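Local coordinates for protein transcriptional regulator (Rhodococcus sp., PDB 2O0Y) that probably binds DNA through an N-terminal winged helix-turn-helix domain and regulates transcription as a member of the IclR family, at residues R65-S70 against G79-R84; A94-V99 against S252-P257; A134-V139 against G226-R231; E163-V168 against Q181-V186. One frame throughout, in Å; residues are numbered along the deposited sequence.

Contact 1: residues R65-S70 against G79-R84; sequences RSVLTS and GPEMLR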
loop_
_atom_site.group_PDB
_atom_site.type_symbol
_atom_site.label_atom_id
_atom_site.label_comp_id
_atom_site.label_asym_id
_atom_site.label_seq_id
_atom_site.Cartn_x
_atom_site.Cartn_y
_atom_site.Cartn_z
ATOM N N ARG B 65 -5.425 2.030 -19.264
ATOM C CA ARG B 65 -4.117 2.042 -18.647
ATOM C C ARG B 65 -4.130 1.659 -17.143
ATOM O O ARG B 65 -3.094 1.742 -16.483
ATOM C CB ARG B 65 -3.521 3.442 -18.787
ATOM C CG ARG B 65 -2.028 3.468 -18.672
ATOM C CD ARG B 65 -1.313 2.841 -19.956
ATOM N NE ARG B 65 0.104 2.835 -19.643
ATOM C CZ ARG B 65 0.986 3.712 -20.091
ATOM N NH1 ARG B 65 0.621 4.683 -20.952
ATOM N NH2 ARG B 65 2.243 3.602 -19.696
ATOM N N SER B 66 -5.299 1.279 -16.618
ATOM C CA SER B 66 -5.481 0.900 -15.190
ATOM C C SER B 66 -5.297 2.006 -14.196
ATOM O O SER B 66 -5.162 1.731 -13.006
ATOM C CB SER B 66 -4.633 -0.314 -14.829
ATOM O OG SER B 66 -5.189 -1.424 -15.523
ATOM N N VAL B 67 -5.357 3.251 -14.654
ATOM C CA VAL B 67 -5.310 4.458 -13.782
ATOM C C VAL B 67 -6.648 4.530 -13.107
ATOM O O VAL B 67 -6.729 4.988 -11.986
ATOM C CB VAL B 67 -4.976 5.756 -14.647
ATOM C CG1 VAL B 67 -5.488 7.114 -14.042
ATOM C CG2 VAL B 67 -3.474 5.822 -15.006
ATOM N N LEU B 68 -7.725 4.129 -13.811
ATOM C CA LEU B 68 -9.025 4.046 -13.173
ATOM C C LEU B 68 -9.527 2.644 -13.406
ATOM O O LEU B 68 -9.011 1.970 -14.301
ATOM C CB LEU B 68 -10.017 5.005 -13.804
ATOM C CG LEU B 68 -9.778 6.486 -13.611
ATOM C CD1 LEU B 68 -10.962 7.230 -14.320
ATOM C CD2 LEU B 68 -9.755 6.920 -12.131
ATOM N N THR B 69 -10.464 2.183 -12.580
ATOM C CA THR B 69 -11.155 0.897 -12.799
ATOM C C THR B 69 -12.651 1.089 -12.757
ATOM O O THR B 69 -13.126 1.784 -11.872
ATOM C CB THR B 69 -10.849 -0.017 -11.632
ATOM O OG1 THR B 69 -9.472 -0.257 -11.689
ATOM C CG2 THR B 69 -11.527 -1.322 -11.752
ATOM N N SER B 70 -13.371 0.513 -13.721
ATOM C CA SER B 70 -14.819 0.629 -13.828
ATOM C C SER B 70 -15.384 -0.394 -12.881
ATOM O O SER B 70 -15.048 -1.570 -13.025
ATOM C CB SER B 70 -15.236 0.186 -15.259
ATOM O OG SER B 70 -16.588 0.490 -15.510
ATOM N N GLY B 79 -7.339 2.988 -10.170
ATOM C CA GLY B 79 -7.115 1.580 -10.573
ATOM C C GLY B 79 -5.731 1.099 -10.203
ATOM O O GLY B 79 -4.941 1.819 -9.604
ATOM N N PRO B 80 -5.441 -0.172 -10.487
ATOM C CA PRO B 80 -4.238 -0.834 -9.949
ATOM C C PRO B 80 -2.947 -0.207 -10.399
ATOM O O PRO B 80 -1.922 -0.330 -9.723
ATOM C CB PRO B 80 -4.335 -2.258 -10.553
ATOM C CG PRO B 80 -5.789 -2.439 -10.895
ATOM C CD PRO B 80 -6.322 -1.074 -11.275
ATOM N N GLU B 81 -2.988 0.532 -11.526
ATOM C CA GLU B 81 -1.776 1.254 -11.941
ATOM C C GLU B 81 -1.198 2.047 -10.825
ATOM O O GLU B 81 0.013 2.146 -10.645
ATOM C CB GLU B 81 -2.084 2.177 -13.124
ATOM C CG GLU B 81 -0.960 3.176 -13.538
ATOM C CD GLU B 81 0.108 2.619 -14.436
ATOM O OE1 GLU B 81 0.151 1.400 -14.609
ATOM O OE2 GLU B 81 0.972 3.409 -14.934
HETATM N N MSE B 82 -2.082 2.694 -10.064
HETATM C CA MSE B 82 -1.581 3.661 -9.091
HETATM C C MSE B 82 -0.771 2.964 -7.993
HETATM O O MSE B 82 -0.013 3.586 -7.274
HETATM C CB MSE B 82 -2.766 4.461 -8.463
HETATM C CG MSE B 82 -3.739 5.087 -9.455
HETATM SE SE MSE B 82 -2.697 6.350 -10.589
HETATM C CE MSE B 82 -1.889 7.220 -9.128
ATOM N N LEU B 83 -1.001 1.674 -7.814
ATOM C CA LEU B 83 -0.334 0.873 -6.768
ATOM C C LEU B 83 1.134 0.701 -7.092
ATOM O O LEU B 83 1.929 0.310 -6.237
ATOM C CB LEU B 83 -0.996 -0.520 -6.675
ATOM C CG LEU B 83 -2.470 -0.568 -6.254
ATOM C CD1 LEU B 83 -2.938 -2.037 -6.227
ATOM C CD2 LEU B 83 -2.630 0.075 -4.793
ATOM N N ARG B 84 1.519 0.969 -8.331
ATOM C CA ARG B 84 2.928 0.738 -8.672
ATOM C C ARG B 84 3.845 1.748 -8.047
ATOM O O ARG B 84 5.076 1.551 -8.076
ATOM C CB ARG B 84 3.139 0.682 -10.186
ATOM C CG ARG B 84 3.075 2.019 -10.872
ATOM C CD ARG B 84 2.810 1.767 -12.395
ATOM N NE ARG B 84 4.036 1.299 -13.044
ATOM C CZ ARG B 84 4.094 0.574 -14.164
ATOM N NH1 ARG B 84 3.012 0.169 -14.773
ATOM N NH2 ARG B 84 5.270 0.224 -14.646
HETATM O O HOH W 1 -0.056 0.886 -17.550
#

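Contact 2: residues A94-V99 against S252-P257; sequences APPEEV and SAIGLP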
loop_
_atom_site.group_PDB
_atom_site.type_symbol
_atom_site.label_atom_id
_atom_site.label_comp_id
_atom_site.label_asym_id
_atom_site.label_seq_id
_atom_site.Cartn_x
_atom_site.Cartn_y
_atom_site.Cartn_z
ATOM N N ALA B 94 8.685 11.124 4.496
ATOM C CA ALA B 94 9.341 11.755 5.638
ATOM C C ALA B 94 8.389 12.782 6.160
ATOM O O ALA B 94 7.593 13.287 5.382
ATOM C CB ALA B 94 10.611 12.442 5.195
ATOM N N PRO B 95 8.438 13.118 7.484
ATOM C CA PRO B 95 7.593 14.233 7.962
ATOM C C PRO B 95 8.023 15.557 7.330
ATOM O O PRO B 95 9.147 15.646 6.837
ATOM C CB PRO B 95 7.838 14.261 9.488
ATOM C CG PRO B 95 8.629 12.951 9.806
ATOM C CD PRO B 95 9.289 12.533 8.547
ATOM N N PRO B 96 7.161 16.594 7.371
ATOM C CA PRO B 96 7.688 17.885 6.945
ATOM C C PRO B 96 8.972 18.217 7.731
ATOM O O PRO B 96 9.094 17.849 8.915
ATOM C CB PRO B 96 6.564 18.839 7.316
ATOM C CG PRO B 96 5.337 18.046 7.239
ATOM C CD PRO B 96 5.743 16.697 7.781
ATOM N N GLU B 97 9.942 18.861 7.083
ATOM C CA GLU B 97 11.204 19.166 7.736
ATOM C C GLU B 97 10.976 20.008 9.014
ATOM O O GLU B 97 11.697 19.841 10.003
ATOM C CB GLU B 97 12.225 19.754 6.713
ATOM C CG GLU B 97 12.545 21.200 6.842
ATOM C CD GLU B 97 13.489 21.699 5.705
ATOM N N GLU B 98 9.947 20.858 9.032
ATOM C CA GLU B 98 9.582 21.608 10.261
ATOM C C GLU B 98 9.087 20.719 11.382
ATOM O O GLU B 98 9.239 21.063 12.545
ATOM C CB GLU B 98 8.483 22.631 9.999
ATOM C CG GLU B 98 8.957 23.896 9.308
ATOM C CD GLU B 98 7.875 24.986 9.280
ATOM O OE1 GLU B 98 6.661 24.636 9.452
ATOM O OE2 GLU B 98 8.249 26.179 9.062
ATOM N N VAL B 99 8.458 19.598 11.037
ATOM C CA VAL B 99 8.079 18.612 12.057
ATOM C C VAL B 99 9.342 17.897 12.589
ATOM O O VAL B 99 9.500 17.679 13.788
ATOM C CB VAL B 99 7.093 17.608 11.458
ATOM C CG1 VAL B 99 7.038 16.289 12.290
ATOM C CG2 VAL B 99 5.674 18.296 11.244
ATOM N N SER B 252 0.728 18.693 15.017
ATOM C CA SER B 252 -0.624 18.520 14.523
ATOM C C SER B 252 -1.057 19.804 13.794
ATOM O O SER B 252 -1.733 19.727 12.768
ATOM C CB SER B 252 -1.607 18.180 15.646
ATOM O OG SER B 252 -1.390 16.860 16.126
ATOM N N ALA B 253 -0.660 20.975 14.306
ATOM C CA ALA B 253 -0.990 22.235 13.585
ATOM C C ALA B 253 -0.402 22.288 12.179
ATOM O O ALA B 253 -1.079 22.730 11.260
ATOM C CB ALA B 253 -0.592 23.479 14.381
ATOM N N ILE B 254 0.851 21.863 12.031
ATOM C CA ILE B 254 1.552 21.807 10.736
ATOM C C ILE B 254 0.914 20.741 9.843
ATOM O O ILE B 254 0.643 20.987 8.667
ATOM C CB ILE B 254 3.072 21.485 10.954
ATOM C CG1 ILE B 254 3.782 22.702 11.535
ATOM C CG2 ILE B 254 3.784 21.090 9.654
ATOM C CD1 ILE B 254 5.094 22.366 12.224
ATOM N N GLY B 255 0.742 19.531 10.378
ATOM C CA GLY B 255 0.054 18.497 9.643
ATOM C C GLY B 255 1.033 17.451 9.161
ATOM O O GLY B 255 2.225 17.753 9.018
ATOM N N LEU B 256 0.546 16.233 8.903
ATOM C CA LEU B 256 1.429 15.138 8.520
ATOM C C LEU B 256 0.954 14.542 7.203
ATOM O O LEU B 256 0.322 13.505 7.212
ATOM C CB LEU B 256 1.457 14.073 9.604
ATOM C CG LEU B 256 2.171 14.476 10.919
ATOM C CD1 LEU B 256 1.819 13.499 12.005
ATOM C CD2 LEU B 256 3.702 14.499 10.709
ATOM N N PRO B 257 1.257 15.219 6.082
ATOM C CA PRO B 257 0.840 14.745 4.756
ATOM C C PRO B 257 1.307 13.307 4.553
ATOM O O PRO B 257 2.469 12.988 4.804
ATOM C CB PRO B 257 1.572 15.702 3.820
ATOM C CG PRO B 257 1.678 16.982 4.621
ATOM C CD PRO B 257 2.042 16.472 5.982
HETATM O O HOH W 2 5.016 14.427 5.193
#

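Contact 3: residues A134-V139 against G226-R231; sequences ATVRSV and GGPTGR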
loop_
_atom_site.group_PDB
_atom_site.type_symbol
_atom_site.label_atom_id
_atom_site.label_comp_id
_atom_site.label_asym_id
_atom_site.label_seq_id
_atom_site.Cartn_x
_atom_site.Cartn_y
_atom_site.Cartn_z
ATOM N N ALA B 134 22.180 10.674 24.831
ATOM C CA ALA B 134 22.443 10.004 26.118
ATOM C C ALA B 134 23.038 8.650 25.780
ATOM O O ALA B 134 22.709 8.088 24.755
ATOM C CB ALA B 134 21.148 9.836 26.872
ATOM N N THR B 135 23.948 8.141 26.580
ATOM C CA THR B 135 24.594 6.840 26.251
ATOM C C THR B 135 23.663 5.645 26.490
ATOM O O THR B 135 23.800 4.598 25.832
ATOM C CB THR B 135 25.857 6.627 27.024
ATOM O OG1 THR B 135 25.554 6.652 28.419
ATOM C CG2 THR B 135 26.881 7.729 26.714
ATOM N N VAL B 136 22.729 5.803 27.433
ATOM C CA VAL B 136 21.608 4.855 27.589
ATOM C C VAL B 136 20.288 5.491 27.128
ATOM O O VAL B 136 19.832 6.517 27.681
ATOM C CB VAL B 136 21.520 4.309 29.051
ATOM C CG1 VAL B 136 20.383 3.322 29.179
ATOM C CG2 VAL B 136 22.818 3.656 29.448
ATOM N N ARG B 137 19.694 4.942 26.075
ATOM C CA ARG B 137 18.539 5.594 25.500
ATOM C C ARG B 137 17.708 4.563 24.794
ATOM O O ARG B 137 18.129 3.374 24.718
ATOM C CB ARG B 137 18.975 6.715 24.554
ATOM C CG ARG B 137 19.710 6.265 23.263
ATOM C CD ARG B 137 20.085 7.512 22.483
ATOM N NE ARG B 137 20.785 7.236 21.223
ATOM C CZ ARG B 137 22.096 7.311 21.052
ATOM N NH1 ARG B 137 22.934 7.586 22.060
ATOM N NH2 ARG B 137 22.582 7.069 19.847
ATOM N N SER B 138 16.526 4.969 24.320
ATOM C CA SER B 138 15.724 4.099 23.444
ATOM C C SER B 138 16.319 4.142 22.059
ATOM O O SER B 138 16.614 5.220 21.515
ATOM C CB SER B 138 14.247 4.554 23.293
ATOM O OG SER B 138 13.758 4.109 22.003
ATOM N N VAL B 139 16.515 2.971 21.477
ATOM C CA VAL B 139 17.093 2.892 20.135
ATOM C C VAL B 139 16.277 1.926 19.250
ATOM O O VAL B 139 16.857 1.212 18.401
ATOM C CB VAL B 139 18.582 2.464 20.212
ATOM C CG1 VAL B 139 18.758 1.213 21.074
ATOM C CG2 VAL B 139 19.138 2.226 18.850
ATOM N N GLY B 226 10.805 7.589 24.701
ATOM C CA GLY B 226 11.079 6.338 25.420
ATOM C C GLY B 226 12.480 6.420 25.926
ATOM O O GLY B 226 13.360 6.978 25.247
ATOM N N GLY B 227 12.703 5.880 27.118
ATOM C CA GLY B 227 14.031 5.884 27.682
ATOM C C GLY B 227 14.065 5.134 28.979
ATOM O O GLY B 227 13.107 4.457 29.332
ATOM N N PRO B 228 15.181 5.252 29.710
ATOM C CA PRO B 228 15.317 4.589 30.994
ATOM C C PRO B 228 14.341 5.120 32.040
ATOM O O PRO B 228 14.155 6.329 32.160
ATOM C CB PRO B 228 16.771 4.878 31.385
ATOM C CG PRO B 228 17.165 6.058 30.577
ATOM C CD PRO B 228 16.401 5.977 29.323
ATOM N N THR B 229 13.713 4.211 32.790
ATOM C CA THR B 229 12.724 4.585 33.831
ATOM C C THR B 229 13.311 5.582 34.834
ATOM O O THR B 229 12.628 6.504 35.291
ATOM C CB THR B 229 12.243 3.320 34.525
ATOM O OG1 THR B 229 11.503 2.585 33.556
ATOM C CG2 THR B 229 11.376 3.614 35.784
ATOM N N GLY B 230 14.601 5.455 35.096
ATOM C CA GLY B 230 15.273 6.300 36.068
ATOM C C GLY B 230 15.351 7.772 35.661
ATOM O O GLY B 230 15.719 8.598 36.481
ATOM N N ARG B 231 15.031 8.101 34.393
ATOM C CA ARG B 231 14.981 9.496 33.954
ATOM C C ARG B 231 13.549 10.033 33.892
ATOM O O ARG B 231 13.348 11.246 33.801
ATOM C CB ARG B 231 15.639 9.641 32.566
ATOM C CG ARG B 231 17.185 9.618 32.663
ATOM C CD ARG B 231 17.857 10.409 31.509
ATOM N NE ARG B 231 17.637 9.837 30.192
ATOM C CZ ARG B 231 18.476 8.980 29.604
ATOM N NH1 ARG B 231 19.545 8.572 30.262
ATOM N NH2 ARG B 231 18.228 8.515 28.391
HETATM O O HOH W 3 15.860 7.739 25.324
#

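Contact 4: residues E163-V168 against Q181-V186; sequences ELIDDV and QLREKV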
loop_
_atom_site.group_PDB
_atom_site.type_symbol
_atom_site.label_atom_id
_atom_site.label_comp_id
_atom_site.label_asym_id
_atom_site.label_seq_id
_atom_site.Cartn_x
_atom_site.Cartn_y
_atom_site.Cartn_z
ATOM N N GLU B 163 -12.014 -0.934 17.757
ATOM C CA GLU B 163 -12.527 -2.211 17.220
ATOM C C GLU B 163 -11.421 -3.276 17.160
ATOM O O GLU B 163 -11.711 -4.470 16.992
ATOM C CB GLU B 163 -13.156 -2.027 15.841
ATOM C CG GLU B 163 -12.166 -1.936 14.662
ATOM C CD GLU B 163 -11.531 -0.591 14.526
ATOM O OE1 GLU B 163 -12.015 0.361 15.198
ATOM O OE2 GLU B 163 -10.534 -0.492 13.751
ATOM N N LEU B 164 -10.169 -2.837 17.316
ATOM C CA LEU B 164 -9.025 -3.735 17.246
ATOM C C LEU B 164 -8.502 -4.193 18.603
ATOM O O LEU B 164 -7.631 -5.057 18.667
ATOM C CB LEU B 164 -7.888 -3.095 16.446
ATOM C CG LEU B 164 -8.122 -2.953 14.935
ATOM C CD1 LEU B 164 -6.817 -2.623 14.264
ATOM C CD2 LEU B 164 -8.712 -4.207 14.331
ATOM N N ILE B 165 -9.028 -3.624 19.681
ATOM C CA ILE B 165 -8.481 -3.891 21.012
ATOM C C ILE B 165 -8.497 -5.400 21.371
ATOM O O ILE B 165 -7.475 -5.966 21.795
ATOM C CB ILE B 165 -9.131 -2.969 22.077
ATOM C CG1 ILE B 165 -8.505 -1.557 21.962
ATOM C CG2 ILE B 165 -8.916 -3.521 23.479
ATOM C CD1 ILE B 165 -9.065 -0.519 22.923
ATOM N N ASP B 166 -9.626 -6.058 21.142
ATOM C CA ASP B 166 -9.734 -7.483 21.453
ATOM C C ASP B 166 -8.656 -8.318 20.754
ATOM O O ASP B 166 -8.030 -9.178 21.380
ATOM C CB ASP B 166 -11.122 -8.013 21.100
ATOM C CG ASP B 166 -12.154 -7.741 22.183
ATOM O OD1 ASP B 166 -11.772 -7.496 23.349
ATOM O OD2 ASP B 166 -13.365 -7.789 21.872
ATOM N N ASP B 167 -8.441 -8.057 19.463
ATOM C CA ASP B 167 -7.506 -8.851 18.681
ATOM C C ASP B 167 -6.069 -8.606 19.128
ATOM O O ASP B 167 -5.282 -9.550 19.257
ATOM C CB ASP B 167 -7.672 -8.581 17.182
ATOM C CG ASP B 167 -9.027 -9.020 16.647
ATOM O OD1 ASP B 167 -9.670 -9.981 17.180
ATOM O OD2 ASP B 167 -9.448 -8.384 15.660
ATOM N N VAL B 168 -5.734 -7.342 19.375
ATOM C CA VAL B 168 -4.447 -6.946 19.947
ATOM C C VAL B 168 -4.250 -7.645 21.298
ATOM O O VAL B 168 -3.143 -8.072 21.620
ATOM C CB VAL B 168 -4.380 -5.405 20.121
ATOM C CG1 VAL B 168 -3.266 -4.975 21.077
ATOM C CG2 VAL B 168 -4.209 -4.719 18.766
ATOM N N GLN B 181 -8.854 -4.923 30.407
ATOM C CA GLN B 181 -7.820 -4.083 31.022
ATOM C C GLN B 181 -7.248 -3.081 30.007
ATOM O O GLN B 181 -7.272 -1.868 30.226
ATOM C CB GLN B 181 -6.674 -4.938 31.586
ATOM C CG GLN B 181 -7.051 -5.927 32.687
ATOM N N LEU B 182 -6.730 -3.605 28.898
ATOM C CA LEU B 182 -6.283 -2.781 27.801
ATOM C C LEU B 182 -7.312 -1.724 27.370
ATOM O O LEU B 182 -6.966 -0.559 27.230
ATOM C CB LEU B 182 -5.857 -3.656 26.624
ATOM C CG LEU B 182 -5.083 -2.981 25.480
ATOM C CD1 LEU B 182 -3.794 -2.265 25.959
ATOM C CD2 LEU B 182 -4.740 -3.982 24.404
ATOM N N ARG B 183 -8.573 -2.123 27.188
ATOM C CA ARG B 183 -9.666 -1.198 26.834
ATOM C C ARG B 183 -9.791 -0.027 27.833
ATOM O O ARG B 183 -10.044 1.120 27.435
ATOM C CB ARG B 183 -10.997 -1.960 26.730
ATOM C CG ARG B 183 -12.160 -1.188 26.078
ATOM C CD ARG B 183 -13.414 -2.065 25.879
ATOM N NE ARG B 183 -13.193 -2.969 24.754
ATOM C CZ ARG B 183 -12.901 -4.264 24.857
ATOM N NH1 ARG B 183 -12.828 -4.856 26.046
ATOM N NH2 ARG B 183 -12.692 -4.968 23.756
ATOM N N GLU B 184 -9.596 -0.319 29.118
ATOM C CA GLU B 184 -9.764 0.692 30.165
ATOM C C GLU B 184 -8.587 1.669 30.167
ATOM O O GLU B 184 -8.782 2.882 30.253
ATOM C CB GLU B 184 -9.983 0.055 31.550
ATOM C CG GLU B 184 -11.315 -0.741 31.686
ATOM C CD GLU B 184 -11.717 -1.041 33.148
ATOM O OE1 GLU B 184 -10.969 -0.624 34.070
ATOM O OE2 GLU B 184 -12.787 -1.686 33.378
ATOM N N LYS B 185 -7.373 1.145 30.012
ATOM C CA LYS B 185 -6.191 1.998 29.950
ATOM C C LYS B 185 -6.235 2.910 28.703
ATOM O O LYS B 185 -5.880 4.088 28.792
ATOM C CB LYS B 185 -4.920 1.163 29.989
ATOM C CG LYS B 185 -4.782 0.289 31.262
ATOM C CD LYS B 185 -3.534 -0.639 31.197
ATOM C CE LYS B 185 -3.497 -1.479 29.899
ATOM N NZ LYS B 185 -2.218 -2.221 29.629
ATOM N N VAL B 186 -6.694 2.389 27.552
ATOM C CA VAL B 186 -6.814 3.237 26.358
ATOM C C VAL B 186 -7.752 4.422 26.661
ATOM O O VAL B 186 -7.472 5.552 26.306
ATOM C CB VAL B 186 -7.292 2.459 25.097
ATOM C CG1 VAL B 186 -7.507 3.417 23.945
ATOM C CG2 VAL B 186 -6.299 1.341 24.706
#

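Contact 1: residues R65-S70 against G79-R84
Ser66 and Val67 hold the 79-84 segment by two backbone bonds: Glu81 N donates to Ser66 O (2.9 Å) and Gly79 N to Val67 O (2.8 Å). Gly79 lies close against both carbonyls, its C 2.9 Å from Ser66 O, and a CB there would run into Ser66 O, Leu68 O and Thr69 OG1. Beside it, Thr69 OG1 lies 3.3 Å from Pro80 CD, the side chain crossing the ring at about a right angle. Glu81 lays its CB over the Ser66 carbonyl and passes its CG across Val67 CG2 at 3.9 Å. With CG anti to the backbone N (chi1 171°) and a bend at chi2, its carboxylate folds back toward Arg65 and Arg84. Arg84 NH1 reaches OE1 in a 3.1 Å salt bridge, on the syn side but tilted about 31° out of the carboxylate plane, while water 1 accepts from Arg65 NE at 2.9 Å and lies 3.0 Å from Glu81 OE1, to which it can donate. An alanine in place of Glu81 would probably leave the Arg84 guanidinium without this salt-bridge partner and break the water link between Arg65 NE and this segment. The second subunit adds outer partners: its Asp27 and Glu30 form salt bridges with Arg65 NH2, and its Gln120 hydrogen-bonds Thr69 OG1. Ser66, at positive phi, closes helix 52-64 with a Schellman motif, turning the chain into strand 68-70. That strand pairs with 75-78 as the wing of the winged helix domain, Leu68 lies against Met62 and Cys63 of helix 52-64, and the 79-84 segment leads off toward helix 86-92.

Contact 2: residues A94-V99 against S252-P257
Ile254 carries CG2 anti to its backbone N and CG1 beside the backbone N (chi1 -73°), while Val99 has CG1 anti to N (chi1 160°), which leaves CG2 beside N; the two CG2 methyls meet at 3.7 Å, the side chains sliding past each other in opposite directions. The contact joins the start of helix 97-110 to the end of helix 237-254, neighbouring helices of the GAF-like C-terminal domain. The other Val99 branch, CG1, crosses Leu256 at about a right angle and touches its CD2 at 4.1 Å. Ile254 CD1 crosses Glu98 at a slant, 3.9 Å from OE1. Pro96, at the N-cap position, brings CG to 3.9 Å from Pro257 CD, and its own CD rests on Leu256 CD2. An alanine here lacks the ring, which would probably open a gap beside Pro257 and Leu256 and let the entry to the helix flex. Gly255, at positive phi, ends helix 237-254 and lets the chain turn so that Leu256 tucks inward against Ile251 and Leu212. Gly255 O is buried by the contact and finds no polar partner, with Pro96 CG 3.6 Å away. Water 2 ties the two backbones together, donating to Ala94 O at 2.8 Å and to Pro257 O at 3.0 Å.

Contact 3: residues A134-V139 against G226-R231
Val136 O is gripped by two nitrogens of one guanidinium: Arg231 NH2 donates to it at 2.7 Å with an N-H...O angle of 162°, and Arg231 NH1 adds a weak second bond at 3.3 Å. The oxygen lies at the edge of the guanidinium, nearly in its plane, and NH2 approaches almost straight down the carbonyl bond. A bend at chi3 (-65°) turns the arginine back over its own segment, where Pro228 CG sits 3.3 Å above the centre of the guanidinium plane. Pro228 CG thus covers one face, and Ala134 CB comes in obliquely at 3.5 Å from Arg231 NH2. Glu112 meets Arg231 NE in a salt bridge that probably helps fix the group's rotation and offset its charge. Pro228 CD is also 3.8 Å from Val136 O. Within the loop, Arg137 NH1 donates to Ala134 O and its NH2 pairs with Glu131. Ser138 CB packs 3.2 Å from Gly226 O, and water 3 bridges the backbones, accepting from Ser138 N and donating to Gly226 O at 2.6 Å. The result is a long loop folded onto the end of a strand: the 134-139 chain, between strands 123-130 and 146-147, is fastened to strand 219-228 and its following 3-10 turn at one end of the antiparallel sheet of the GAF-like domain.

Contact 4: residues E163-V168 against Q181-V186
Across segments 163-168 and 181-186, which belong to helices 165-171 and 178-192, the nearest CA atoms are those of Ile165 and Arg183, 6.5 Å apart. Ile165 is the central side chain. Its CD1 meets Val186 CG2 tip to tip at 3.8 Å, while its CG2 branch, anti to the backbone N, faces the Leu182-Arg183 turn and also touches Leu182 CD2 at 4.3 Å. One turn further along, Val168 CG1 packs on the same Leu182 CD2 at 3.8 Å, crossing that side chain at about a right angle. Leu182 has its CG anti to the backbone N (chi1 -168°), so its CD2 meets both Ile165 and Val168. Arg183 runs out extended and then bends at chi3, so that its guanidinium lies across the rim of this apolar patch, one face over Ile165 CG2 near the edge of the group. From there NH2 makes a 2.7 Å salt bridge to Asp166 OD1, with an N-H...O angle of 158°. The carboxylate is met from above its plane; the two planes stand 77° apart, and the bond goes to OD1. Asp180 offers Arg183 NH1 only a long, weak ion pair. Leu122, Leu148 and Trp149 also touch Val168, and Lys155 of helix 152-157 lies against Leu182 and Val186. The pair is a compact helix-helix contact, an aliphatic seam edged by one ion pair, within the helical part of the GAF-like domain between strands 146-147 and 195-198.

Overall arrangement
Contact 1 belongs to the DNA-binding end of the chain and contacts 2, 3 and 4 to the GAF-like domain; contacts 1 and 3 lie on opposite sides of the chain's centre, their centres about 46 Å apart. Contacts 1 and 4 are mostly buried, whereas contacts 2 and 3 are partly exposed. Contact 2 closes a loop that encloses contact 3, which in turn encloses contact 4; strand 219-228 of contact 3 is followed by helix 237-254 of contact 2. Contact 1 rests on backbone bonds, with charges bridging to the second subunit at its margin, contact 2 on apolar rings and methyls, contact 3 on a gripped carbonyl, and contact 4 on an aliphatic seam edged by a salt bridge.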